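Local coordinates for protein mosquitocidal toxin (Lysinibacillus sphaericus, PDB 2VSE) that probably transfers ADP-ribose to target proteins in mosquito cells, combining a transferase domain with ricin-B-like lectin domains likely to bind sugars, at residues R193-P198 against S216-H221; N270-I275 against E409-Q414; Q307-K312 against I322-T327. All blocks are in the same frame, centred on the assembly; numbering follows the deposited sequence.

Interaction 1: R193-P198 against S216-H221; sequences RIWINP and SKVFWH
The carbonyl oxygen I196 O takes the amide W220 N at 2.8 Å in a nearly straight bond, with an N-H...O angle of 175°, and the CA-H of F219 closes on the same oxygen. Two residues earlier, I194 O receives V218 N while K217 CA-H leans against it. In the other direction, I196 N reaches V218 O at 2.8 Å and I194 N reaches S216 O. This alternation, in which I194 and I196 each donate and accept while the bridges join I194 with K217, W195 with V218 and I196 with F219, identifies a parallel pair. The short strand axes are 4.7 Å apart and twisted by 30°. Strand 217-219 thus adds a parallel edge to the mixed sheet of the ADP-ribosyltransferase-like domain, whereas strand 190-196 meets strand 180-187 antiparallel along its other side. On the face bearing W195, the indole reaches V218 through its six-membered ring, CZ3 lying 3.5 Å from V218 CG2. R193 puts CD over a face of that indole, near the rim, while the same CD meets V218 CG1; its CG stands anti to the backbone N (chi1 -163°), which carries the chain across the valine. W220 turns its edge to the W195 face, an offset edge-to-face pair with ring centroids 5.7 Å apart. The two indole nitrogens bond elsewhere, W195 NE1 to E185 and W220 NE1 to N75, and helix 74-80 touches both rings. On the reverse face, I196 CG2 touches the F219 ring at CE1, 3.8 Å away, and I196 CD1 meets the aliphatic part of K217. Beyond the strand, P198 CD packs at 3.3 Å from W220 O.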
loop_
_atom_site.group_PDB
_atom_site.type_symbol
_atom_site.label_atom_id
_atom_site.label_comp_id
_atom_site.label_asym_id
_atom_site.label_seq_id
_atom_site.Cartn_x
_atom_site.Cartn_y
_atom_site.Cartn_z
ATOM N N ARG A 193 2.602 14.349 -24.714
ATOM C CA ARG A 193 1.536 14.690 -23.773
ATOM C C ARG A 193 2.056 14.752 -22.334
ATOM O O ARG A 193 2.970 14.012 -21.961
ATOM C CB ARG A 193 0.414 13.644 -23.851
ATOM C CG ARG A 193 -0.906 14.093 -23.249
ATOM C CD ARG A 193 -2.067 13.202 -23.658
ATOM N NE ARG A 193 -2.486 13.403 -25.043
ATOM C CZ ARG A 193 -2.490 12.446 -25.971
ATOM N NH1 ARG A 193 -2.112 11.201 -25.661
ATOM N NH2 ARG A 193 -2.881 12.729 -27.210
ATOM N N ILE A 194 1.474 15.644 -21.538
ATOM C CA ILE A 194 1.723 15.673 -20.107
ATOM C C ILE A 194 0.401 15.394 -19.403
ATOM O O ILE A 194 -0.547 16.180 -19.499
ATOM C CB ILE A 194 2.321 17.012 -19.633
ATOM C CG1 ILE A 194 3.650 17.289 -20.343
ATOM C CG2 ILE A 194 2.517 17.000 -18.119
ATOM C CD1 ILE A 194 4.168 18.700 -20.161
ATOM N N TRP A 195 0.341 14.252 -18.725
ATOM C CA TRP A 195 -0.862 13.814 -18.044
ATOM C C TRP A 195 -0.816 14.316 -16.624
ATOM O O TRP A 195 0.223 14.239 -15.979
ATOM C CB TRP A 195 -0.927 12.300 -18.016
ATOM C CG TRP A 195 -1.212 11.679 -19.324
ATOM C CD1 TRP A 195 -0.306 11.185 -20.208
ATOM C CD2 TRP A 195 -2.503 11.465 -19.908
ATOM N NE1 TRP A 195 -0.946 10.671 -21.305
ATOM C CE2 TRP A 195 -2.297 10.836 -21.153
ATOM C CE3 TRP A 195 -3.815 11.748 -19.500
ATOM C CZ2 TRP A 195 -3.352 10.475 -21.995
ATOM C CZ3 TRP A 195 -4.870 11.387 -20.345
ATOM C CH2 TRP A 195 -4.628 10.760 -21.577
ATOM N N ILE A 196 -1.943 14.826 -16.140
ATOM C CA ILE A 196 -2.048 15.286 -14.759
ATOM C C ILE A 196 -3.157 14.499 -14.071
ATOM O O ILE A 196 -4.228 14.286 -14.658
ATOM C CB ILE A 196 -2.307 16.812 -14.672
ATOM C CG1 ILE A 196 -1.300 17.575 -15.549
ATOM C CG2 ILE A 196 -2.234 17.299 -13.225
ATOM C CD1 ILE A 196 -1.595 19.050 -15.695
ATOM N N ASN A 197 -2.871 14.066 -12.837
ATOM C CA ASN A 197 -3.731 13.199 -12.039
ATOM C C ASN A 197 -4.536 13.991 -11.006
ATOM O O ASN A 197 -3.989 14.405 -9.986
ATOM C CB ASN A 197 -2.862 12.169 -11.311
ATOM C CG ASN A 197 -3.672 11.217 -10.447
ATOM O OD1 ASN A 197 -4.890 11.118 -10.580
ATOM N ND2 ASN A 197 -2.991 10.499 -9.566
ATOM N N PRO A 198 -5.840 14.199 -11.258
ATOM C CA PRO A 198 -6.701 14.928 -10.327
ATOM C C PRO A 198 -6.649 14.402 -8.896
ATOM O O PRO A 198 -6.818 15.171 -7.950
ATOM C CB PRO A 198 -8.096 14.716 -10.920
ATOM C CG PRO A 198 -7.840 14.613 -12.369
ATOM C CD PRO A 198 -6.585 13.788 -12.462
ATOM N N SER A 216 0.587 19.729 -24.956
ATOM C CA SER A 216 -0.662 19.833 -24.238
ATOM C C SER A 216 -0.650 19.041 -22.918
ATOM O O SER A 216 -0.081 17.952 -22.831
ATOM C CB SER A 216 -1.815 19.384 -25.140
ATOM O OG SER A 216 -1.827 17.971 -25.278
ATOM N N LYS A 217 -1.271 19.631 -21.898
ATOM C CA LYS A 217 -1.454 19.014 -20.599
ATOM C C LYS A 217 -2.890 18.536 -20.534
ATOM O O LYS A 217 -3.794 19.268 -20.909
ATOM C CB LYS A 217 -1.211 20.029 -19.477
ATOM C CG LYS A 217 0.108 20.789 -19.558
ATOM C CD LYS A 217 0.603 21.147 -18.163
ATOM C CE LYS A 217 2.011 21.728 -18.193
ATOM N NZ LYS A 217 2.010 23.183 -17.949
ATOM N N VAL A 218 -3.109 17.311 -20.074
ATOM C CA VAL A 218 -4.481 16.832 -19.899
ATOM C C VAL A 218 -4.750 16.175 -18.556
ATOM O O VAL A 218 -3.942 15.401 -18.054
ATOM C CB VAL A 218 -5.044 15.994 -21.121
ATOM C CG1 VAL A 218 -3.985 15.696 -22.174
ATOM C CG2 VAL A 218 -5.782 14.733 -20.665
ATOM N N PHE A 219 -5.880 16.559 -17.967
ATOM C CA PHE A 219 -6.370 15.990 -16.728
ATOM C C PHE A 219 -6.972 14.616 -17.007
ATOM O O PHE A 219 -7.959 14.481 -17.728
ATOM C CB PHE A 219 -7.397 16.928 -16.077
ATOM C CG PHE A 219 -6.790 18.154 -15.458
ATOM C CD1 PHE A 219 -6.001 18.055 -14.318
ATOM C CD2 PHE A 219 -7.009 19.408 -16.010
ATOM C CE1 PHE A 219 -5.440 19.180 -13.736
ATOM C CE2 PHE A 219 -6.447 20.546 -15.438
ATOM C CZ PHE A 219 -5.660 20.431 -14.302
ATOM N N TRP A 220 -6.347 13.599 -16.434
ATOM C CA TRP A 220 -6.733 12.212 -16.629
ATOM C C TRP A 220 -8.043 11.842 -15.925
ATOM O O TRP A 220 -8.343 12.342 -14.838
ATOM C CB TRP A 220 -5.599 11.326 -16.113
ATOM C CG TRP A 220 -5.846 9.860 -16.197
ATOM C CD1 TRP A 220 -5.582 9.048 -17.255
ATOM C CD2 TRP A 220 -6.389 9.026 -15.174
ATOM N NE1 TRP A 220 -5.934 7.757 -16.963
ATOM C CE2 TRP A 220 -6.431 7.712 -15.687
ATOM C CE3 TRP A 220 -6.857 9.261 -13.876
ATOM C CZ2 TRP A 220 -6.926 6.630 -14.945
ATOM C CZ3 TRP A 220 -7.343 8.186 -13.136
ATOM C CH2 TRP A 220 -7.371 6.888 -13.675
ATOM N N HIS A 221 -8.816 10.968 -16.563
ATOM C CA HIS A 221 -9.918 10.280 -15.905
ATOM C C HIS A 221 -9.852 8.810 -16.312
ATOM O O HIS A 221 -9.149 8.476 -17.274
ATOM C CB HIS A 221 -11.271 10.920 -16.246
ATOM C CG HIS A 221 -11.534 11.078 -17.715
ATOM N ND1 HIS A 221 -11.857 10.017 -18.535
ATOM C CD2 HIS A 221 -11.573 12.182 -18.499
ATOM C CE1 HIS A 221 -12.059 10.456 -19.765
ATOM N NE2 HIS A 221 -11.888 11.764 -19.770
#

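Interaction 2: N270-I275 against E409-Q414; sequences NSEYQI and EKTNYQ
E272 and T411 meet where the first and last strands of a ricin-B-type beta-trefoil domain, 271-277 and 406-410, pair antiparallel and so bring the two ends of the domain together. The pairing is brief: Q274 and E409 form the hydrogen-bonded pair, Q274 N to E409 O and E409 N to Q274 O, and Y273 and K410 are the non-hydrogen-bonded pair, their side chains diverging. Past K410 the second segment swings off, and side chains take over the packing on buried ground. E272 OE1 is gripped twice. T411 OG1 donates to its anti lone pair at 2.7 Å, while Y413 OH, whose outside partner is K308, donates at 2.8 Å from above the carboxylate plane, 47° out of it. Two directions of approach should fix the rotation of the carboxylate. E272 O is also held by two donors: T411 N at 3.3 Å, and K410 NZ, which lies in the carbonyl plane on a lone pair. The lysine leaves its strand pointing away from the partner and returns through a bend at CB-CG (chi2 69°), and its ammonium also bonds T411 O at 2.8 Å. The Y273 ring turns its edge to E409 O and K410 N, its hydroxyl being bonded to Q269 O. The outer margins are looser and watery. E409 runs out extended, OE1 in a salt bridge with K276, and one water lies near both E409 OE2 and Q274 OE1, while Q274 NE2 is taken by N301 and Q307. At the other margin S271 OG touches K410 CE at 3.4 Å, and a second water accepts from K410 NZ at 2.9 Å but reaches S271 OG only weakly, at 3.4 Å.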
loop_
_atom_site.group_PDB
_atom_site.type_symbol
_atom_site.label_atom_id
_atom_site.label_comp_id
_atom_site.label_asym_id
_atom_site.label_seq_id
_atom_site.Cartn_x
_atom_site.Cartn_y
_atom_site.Cartn_z
ATOM N N ASN A 270 -7.189 24.632 -18.329
ATOM C CA ASN A 270 -8.655 24.638 -18.472
ATOM C C ASN A 270 -9.284 23.414 -17.820
ATOM O O ASN A 270 -9.104 22.298 -18.309
ATOM C CB ASN A 270 -9.092 24.660 -19.947
ATOM C CG ASN A 270 -8.656 25.907 -20.684
ATOM O OD1 ASN A 270 -8.097 26.838 -20.098
ATOM N ND2 ASN A 270 -8.908 25.933 -21.988
ATOM N N SER A 271 -10.021 23.621 -16.729
ATOM C CA SER A 271 -10.759 22.530 -16.089
ATOM C C SER A 271 -11.722 23.003 -15.014
ATOM O O SER A 271 -11.931 24.198 -14.833
ATOM C CB SER A 271 -9.805 21.481 -15.498
ATOM O OG SER A 271 -10.442 20.223 -15.450
ATOM N N GLU A 272 -12.311 22.043 -14.310
ATOM C CA GLU A 272 -13.205 22.340 -13.206
ATOM C C GLU A 272 -12.421 22.502 -11.909
ATOM O O GLU A 272 -11.636 21.626 -11.537
ATOM C CB GLU A 272 -14.236 21.234 -13.058
ATOM C CG GLU A 272 -15.283 21.527 -12.018
ATOM C CD GLU A 272 -16.249 20.394 -11.881
ATOM O OE1 GLU A 272 -15.822 19.292 -11.487
ATOM O OE2 GLU A 272 -17.438 20.611 -12.171
ATOM N N TYR A 273 -12.657 23.618 -11.230
ATOM C CA TYR A 273 -11.970 23.945 -9.995
ATOM C C TYR A 273 -12.955 24.444 -8.953
ATOM O O TYR A 273 -14.082 24.842 -9.282
ATOM C CB TYR A 273 -10.955 25.058 -10.237
ATOM C CG TYR A 273 -9.817 24.705 -11.168
ATOM C CD1 TYR A 273 -8.660 24.068 -10.684
ATOM C CD2 TYR A 273 -9.875 25.024 -12.521
ATOM C CE1 TYR A 273 -7.610 23.750 -11.523
ATOM C CE2 TYR A 273 -8.824 24.701 -13.375
ATOM C CZ TYR A 273 -7.695 24.066 -12.872
ATOM O OH TYR A 273 -6.648 23.747 -13.709
ATOM N N GLN A 274 -12.515 24.433 -7.698
ATOM C CA GLN A 274 -13.140 25.232 -6.654
ATOM C C GLN A 274 -12.178 26.343 -6.239
ATOM O O GLN A 274 -10.961 26.161 -6.249
ATOM C CB GLN A 274 -13.517 24.387 -5.448
ATOM C CG GLN A 274 -14.691 23.496 -5.677
ATOM C CD GLN A 274 -15.306 23.057 -4.382
ATOM O OE1 GLN A 274 -14.737 22.238 -3.650
ATOM N NE2 GLN A 274 -16.474 23.608 -4.070
ATOM N N ILE A 275 -12.738 27.497 -5.892
ATOM C CA ILE A 275 -11.935 28.634 -5.445
ATOM C C ILE A 275 -12.177 28.874 -3.951
ATOM O O ILE A 275 -13.294 29.211 -3.531
ATOM C CB ILE A 275 -12.207 29.891 -6.307
ATOM C CG1 ILE A 275 -12.089 29.539 -7.793
ATOM C CG2 ILE A 275 -11.225 30.984 -5.974
ATOM C CD1 ILE A 275 -12.749 30.533 -8.747
ATOM N N GLU A 409 -8.313 24.977 -6.447
ATOM C CA GLU A 409 -8.220 23.538 -6.203
ATOM C C GLU A 409 -8.934 22.722 -7.274
ATOM O O GLU A 409 -10.110 22.947 -7.551
ATOM C CB GLU A 409 -8.763 23.188 -4.808
ATOM C CG GLU A 409 -8.619 21.719 -4.471
ATOM C CD GLU A 409 -9.212 21.325 -3.117
ATOM O OE1 GLU A 409 -8.918 21.995 -2.092
ATOM O OE2 GLU A 409 -9.947 20.312 -3.081
ATOM N N LYS A 410 -8.213 21.766 -7.856
ATOM C CA LYS A 410 -8.769 20.871 -8.866
ATOM C C LYS A 410 -9.816 19.952 -8.243
ATOM O O LYS A 410 -9.559 19.328 -7.222
ATOM C CB LYS A 410 -7.657 20.037 -9.521
ATOM C CG LYS A 410 -8.160 18.979 -10.510
ATOM C CD LYS A 410 -8.757 19.616 -11.773
ATOM C CE LYS A 410 -9.596 18.630 -12.581
ATOM N NZ LYS A 410 -11.062 18.695 -12.243
ATOM N N THR A 411 -10.996 19.869 -8.850
ATOM C CA THR A 411 -12.012 18.969 -8.336
ATOM C C THR A 411 -11.601 17.565 -8.694
ATOM O O THR A 411 -11.020 17.336 -9.758
ATOM C CB THR A 411 -13.422 19.260 -8.881
ATOM O OG1 THR A 411 -13.392 19.280 -10.318
ATOM C CG2 THR A 411 -13.945 20.589 -8.349
ATOM N N ASN A 412 -11.901 16.634 -7.789
ATOM C CA ASN A 412 -11.471 15.254 -7.908
ATOM C C ASN A 412 -12.471 14.337 -7.214
ATOM O O ASN A 412 -12.793 14.540 -6.048
ATOM C CB ASN A 412 -10.062 15.107 -7.324
ATOM C CG ASN A 412 -9.695 13.680 -7.038
ATOM O OD1 ASN A 412 -9.763 12.819 -7.914
ATOM N ND2 ASN A 412 -9.279 13.416 -5.805
ATOM N N TYR A 413 -12.942 13.317 -7.927
ATOM C CA TYR A 413 -14.054 12.502 -7.452
ATOM C C TYR A 413 -13.700 11.035 -7.245
ATOM O O TYR A 413 -14.189 10.404 -6.301
ATOM C CB TYR A 413 -15.252 12.631 -8.400
ATOM C CG TYR A 413 -15.656 14.067 -8.605
ATOM C CD1 TYR A 413 -16.392 14.748 -7.627
ATOM C CD2 TYR A 413 -15.268 14.763 -9.750
ATOM C CE1 TYR A 413 -16.742 16.060 -7.794
ATOM C CE2 TYR A 413 -15.611 16.083 -9.921
ATOM C CZ TYR A 413 -16.355 16.724 -8.945
ATOM O OH TYR A 413 -16.712 18.037 -9.114
ATOM N N GLN A 414 -12.877 10.490 -8.132
ATOM C CA GLN A 414 -12.531 9.087 -8.042
ATOM C C GLN A 414 -11.383 8.914 -7.068
ATOM O O GLN A 414 -10.213 8.753 -7.427
ATOM C CB GLN A 414 -12.236 8.474 -9.398
ATOM C CG GLN A 414 -12.342 6.992 -9.332
ATOM C CD GLN A 414 -12.050 6.329 -10.634
ATOM O OE1 GLN A 414 -11.422 6.912 -11.530
ATOM N NE2 GLN A 414 -12.496 5.090 -10.761
HETATM O O HOH W 1 -12.784 17.928 -14.418
HETATM O O HOH W 2 -12.063 20.962 -4.686
#

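Interaction 3: Q307-K312 against I322-T327; sequences QKWNIK and IYNRET
Strands 309-312 and 322-324 run antiparallel at 156°, their axes 4.4 Å apart, with N310 and Y323 as the hydrogen-bonded pair and W309-N324 and I311-I322 as the non-hydrogen-bonded ones on either side of it. N310 N gives to Y323 O at 2.7 Å and Y323 N returns to N310 O; past the strand end, R325 N still reaches K308 O at 2.8 Å. On the face carrying W309, I311, I322 and N324, the indole lies against N324. N324 ND2 stands over one face of the indole, towards its rim and 3.5 Å from W309 CZ2, with the amide plane 82° from the ring plane. N324 CB adds an off-centre CH-pi contact to the six-membered ring. On the other side of the indole plane, I322 CG2 touches W309 CB at 3.6 Å, and L332 touches both W309 and I322. Both polar ends have outside partners, N324 ND2 giving to N306 O and W309 NE1 to V285 O. Q307, K308 and W309 spell the Q-x-W signature of ricin-B beta-trefoils, here starting a strand of the hairpin 309-314/319-324; Q307 NE2 gives to K300 O, and OE1 accepts from F302 N and F304 N in the loop beyond. The N324 side chain also works along its own chain: with CG anti to the backbone N (chi1 -165°), OD1 accepts T327 N at 3.2 Å in an Asx motif at the turn leaving the strand. The face of N310 and Y323 is more exposed. There the Y323 ring presents its edge to N310 O and to K312 CB, the latter 3.9 Å from Y323 CE2, while its hydroxyl bonds E350. The R325 chain, bent at chi2 and chi3, lays CD beside the N310 amide, 3.5 Å from N310 ND2.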
loop_
_atom_site.group_PDB
_atom_site.type_symbol
_atom_site.label_atom_id
_atom_site.label_comp_id
_atom_site.label_asym_id
_atom_site.label_seq_id
_atom_site.Cartn_x
_atom_site.Cartn_y
_atom_site.Cartn_z
ATOM N N GLN A 307 -20.970 25.799 -6.694
ATOM C CA GLN A 307 -19.735 26.129 -5.982
ATOM C C GLN A 307 -18.508 25.665 -6.760
ATOM O O GLN A 307 -17.411 25.574 -6.207
ATOM C CB GLN A 307 -19.722 25.499 -4.590
ATOM C CG GLN A 307 -20.699 26.114 -3.631
ATOM C CD GLN A 307 -20.669 25.459 -2.270
ATOM O OE1 GLN A 307 -20.661 24.231 -2.157
ATOM N NE2 GLN A 307 -20.669 26.279 -1.218
ATOM N N LYS A 308 -18.705 25.371 -8.043
ATOM C CA LYS A 308 -17.619 24.923 -8.914
ATOM C C LYS A 308 -17.590 25.782 -10.187
ATOM O O LYS A 308 -18.635 26.208 -10.690
ATOM C CB LYS A 308 -17.768 23.440 -9.265
ATOM C CG LYS A 308 -17.885 22.494 -8.069
ATOM C CD LYS A 308 -18.185 21.079 -8.523
ATOM C CE LYS A 308 -18.636 20.200 -7.371
ATOM N NZ LYS A 308 -18.939 18.820 -7.849
ATOM N N TRP A 309 -16.390 26.033 -10.698
ATOM C CA TRP A 309 -16.211 26.931 -11.830
ATOM C C TRP A 309 -15.298 26.290 -12.843
ATOM O O TRP A 309 -14.318 25.622 -12.476
ATOM C CB TRP A 309 -15.613 28.276 -11.379
ATOM C CG TRP A 309 -16.405 28.943 -10.299
ATOM C CD1 TRP A 309 -16.361 28.666 -8.958
ATOM C CD2 TRP A 309 -17.377 29.978 -10.462
ATOM N NE1 TRP A 309 -17.245 29.469 -8.276
ATOM C CE2 TRP A 309 -17.885 30.282 -9.176
ATOM C CE3 TRP A 309 -17.874 30.678 -11.566
ATOM C CZ2 TRP A 309 -18.868 31.266 -8.967
ATOM C CZ3 TRP A 309 -18.860 31.659 -11.355
ATOM C CH2 TRP A 309 -19.337 31.943 -10.064
ATOM N N ASN A 310 -15.638 26.465 -14.113
ATOM C CA ASN A 310 -14.739 26.107 -15.197
ATOM C C ASN A 310 -13.854 27.290 -15.508
ATOM O O ASN A 310 -14.348 28.353 -15.881
ATOM C CB ASN A 310 -15.508 25.698 -16.449
ATOM C CG ASN A 310 -15.964 24.249 -16.409
ATOM O OD1 ASN A 310 -16.901 23.872 -17.122
ATOM N ND2 ASN A 310 -15.302 23.424 -15.598
ATOM N N ILE A 311 -12.551 27.124 -15.328
ATOM C CA ILE A 311 -11.630 28.218 -15.604
ATOM C C ILE A 311 -11.072 28.004 -16.996
ATOM O O ILE A 311 -10.603 26.911 -17.315
ATOM C CB ILE A 311 -10.513 28.326 -14.530
ATOM C CG1 ILE A 311 -11.140 28.616 -13.158
ATOM C CG2 ILE A 311 -9.497 29.400 -14.911
ATOM C CD1 ILE A 311 -10.138 28.733 -12.024
ATOM N N LYS A 312 -11.159 29.036 -17.826
ATOM C CA LYS A 312 -10.756 28.958 -19.231
ATOM C C LYS A 312 -9.799 30.094 -19.554
ATOM O O LYS A 312 -10.137 31.267 -19.377
ATOM C CB LYS A 312 -11.981 29.047 -20.144
ATOM C CG LYS A 312 -11.706 28.648 -21.580
ATOM C CD LYS A 312 -12.782 29.184 -22.526
ATOM C CE LYS A 312 -12.646 28.585 -23.935
ATOM N NZ LYS A 312 -12.672 27.080 -23.894
ATOM N N ILE A 322 -14.261 32.664 -16.119
ATOM C CA ILE A 322 -14.604 31.774 -15.035
ATOM C C ILE A 322 -16.122 31.534 -15.088
ATOM O O ILE A 322 -16.932 32.418 -14.745
ATOM C CB ILE A 322 -14.113 32.366 -13.687
ATOM C CG1 ILE A 322 -12.613 32.732 -13.777
ATOM C CG2 ILE A 322 -14.383 31.403 -12.548
ATOM C CD1 ILE A 322 -12.056 33.555 -12.618
ATOM N N TYR A 323 -16.488 30.348 -15.575
ATOM C CA TYR A 323 -17.875 29.983 -15.852
ATOM C C TYR A 323 -18.380 29.110 -14.731
ATOM O O TYR A 323 -17.718 28.136 -14.353
ATOM C CB TYR A 323 -17.971 29.159 -17.133
ATOM C CG TYR A 323 -17.439 29.829 -18.367
ATOM C CD1 TYR A 323 -18.292 30.542 -19.207
ATOM C CD2 TYR A 323 -16.089 29.732 -18.716
ATOM C CE1 TYR A 323 -17.822 31.150 -20.356
ATOM C CE2 TYR A 323 -15.604 30.350 -19.876
ATOM C CZ TYR A 323 -16.479 31.053 -20.684
ATOM O OH TYR A 323 -16.030 31.678 -21.825
ATOM N N ASN A 324 -19.565 29.425 -14.218
ATOM C CA ASN A 324 -20.152 28.583 -13.189
ATOM C C ASN A 324 -20.500 27.218 -13.750
ATOM O O ASN A 324 -20.907 27.111 -14.903
ATOM C CB ASN A 324 -21.388 29.238 -12.579
ATOM C CG ASN A 324 -21.801 28.577 -11.284
ATOM O OD1 ASN A 324 -22.757 27.814 -11.255
ATOM N ND2 ASN A 324 -21.058 28.834 -10.217
ATOM N N ARG A 325 -20.344 26.179 -12.937
ATOM C CA ARG A 325 -20.649 24.826 -13.395
ATOM C C ARG A 325 -22.126 24.488 -13.421
ATOM O O ARG A 325 -22.593 23.844 -14.356
ATOM C CB ARG A 325 -19.844 23.791 -12.618
ATOM C CG ARG A 325 -18.461 23.653 -13.211
ATOM C CD ARG A 325 -18.272 22.412 -14.101
ATOM N NE ARG A 325 -19.489 21.899 -14.713
ATOM C CZ ARG A 325 -19.625 20.653 -15.167
ATOM N NH1 ARG A 325 -18.618 19.782 -15.066
ATOM N NH2 ARG A 325 -20.777 20.272 -15.723
ATOM N N GLU A 326 -22.849 24.931 -12.397
ATOM C CA GLU A 326 -24.306 24.791 -12.330
ATOM C C GLU A 326 -25.006 25.562 -13.467
ATOM O O GLU A 326 -25.937 25.054 -14.093
ATOM C CB GLU A 326 -24.788 25.257 -10.951
ATOM C CG GLU A 326 -26.266 25.548 -10.823
ATOM C CD GLU A 326 -27.068 24.404 -10.260
ATOM O OE1 GLU A 326 -26.507 23.334 -9.936
ATOM O OE2 GLU A 326 -28.293 24.580 -10.134
ATOM N N THR A 327 -24.534 26.780 -13.734
ATOM C CA THR A 327 -25.113 27.625 -14.777
ATOM C C THR A 327 -23.993 28.125 -15.693
ATOM O O THR A 327 -23.556 29.277 -15.574
ATOM C CB THR A 327 -25.922 28.806 -14.161
ATOM O OG1 THR A 327 -26.707 28.327 -13.057
ATOM C CG2 THR A 327 -26.849 29.462 -15.202
#

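The three contacts form a chain from the ADP-ribosyltransferase-like part into the first lectin domain. Interactions 1 and 2 have centres about 13 Å apart and meet at the domain boundary, where F219 CE2 lies 3.5 Å from S271 CB and its ring also touches Y273 and K410. Interactions 2 and 3 are closer, about 10 Å between centres, because strands 271-277 and 309-314 are neighbours in one sheet: Y273 N probably bonds W309 O at 2.9 Å, and K308 NZ probably bonds Y413 OH at 2.7 Å. Interactions 1 and 3 do not touch, their nearest atoms being about 8 Å apart, so interaction 2 stands between them.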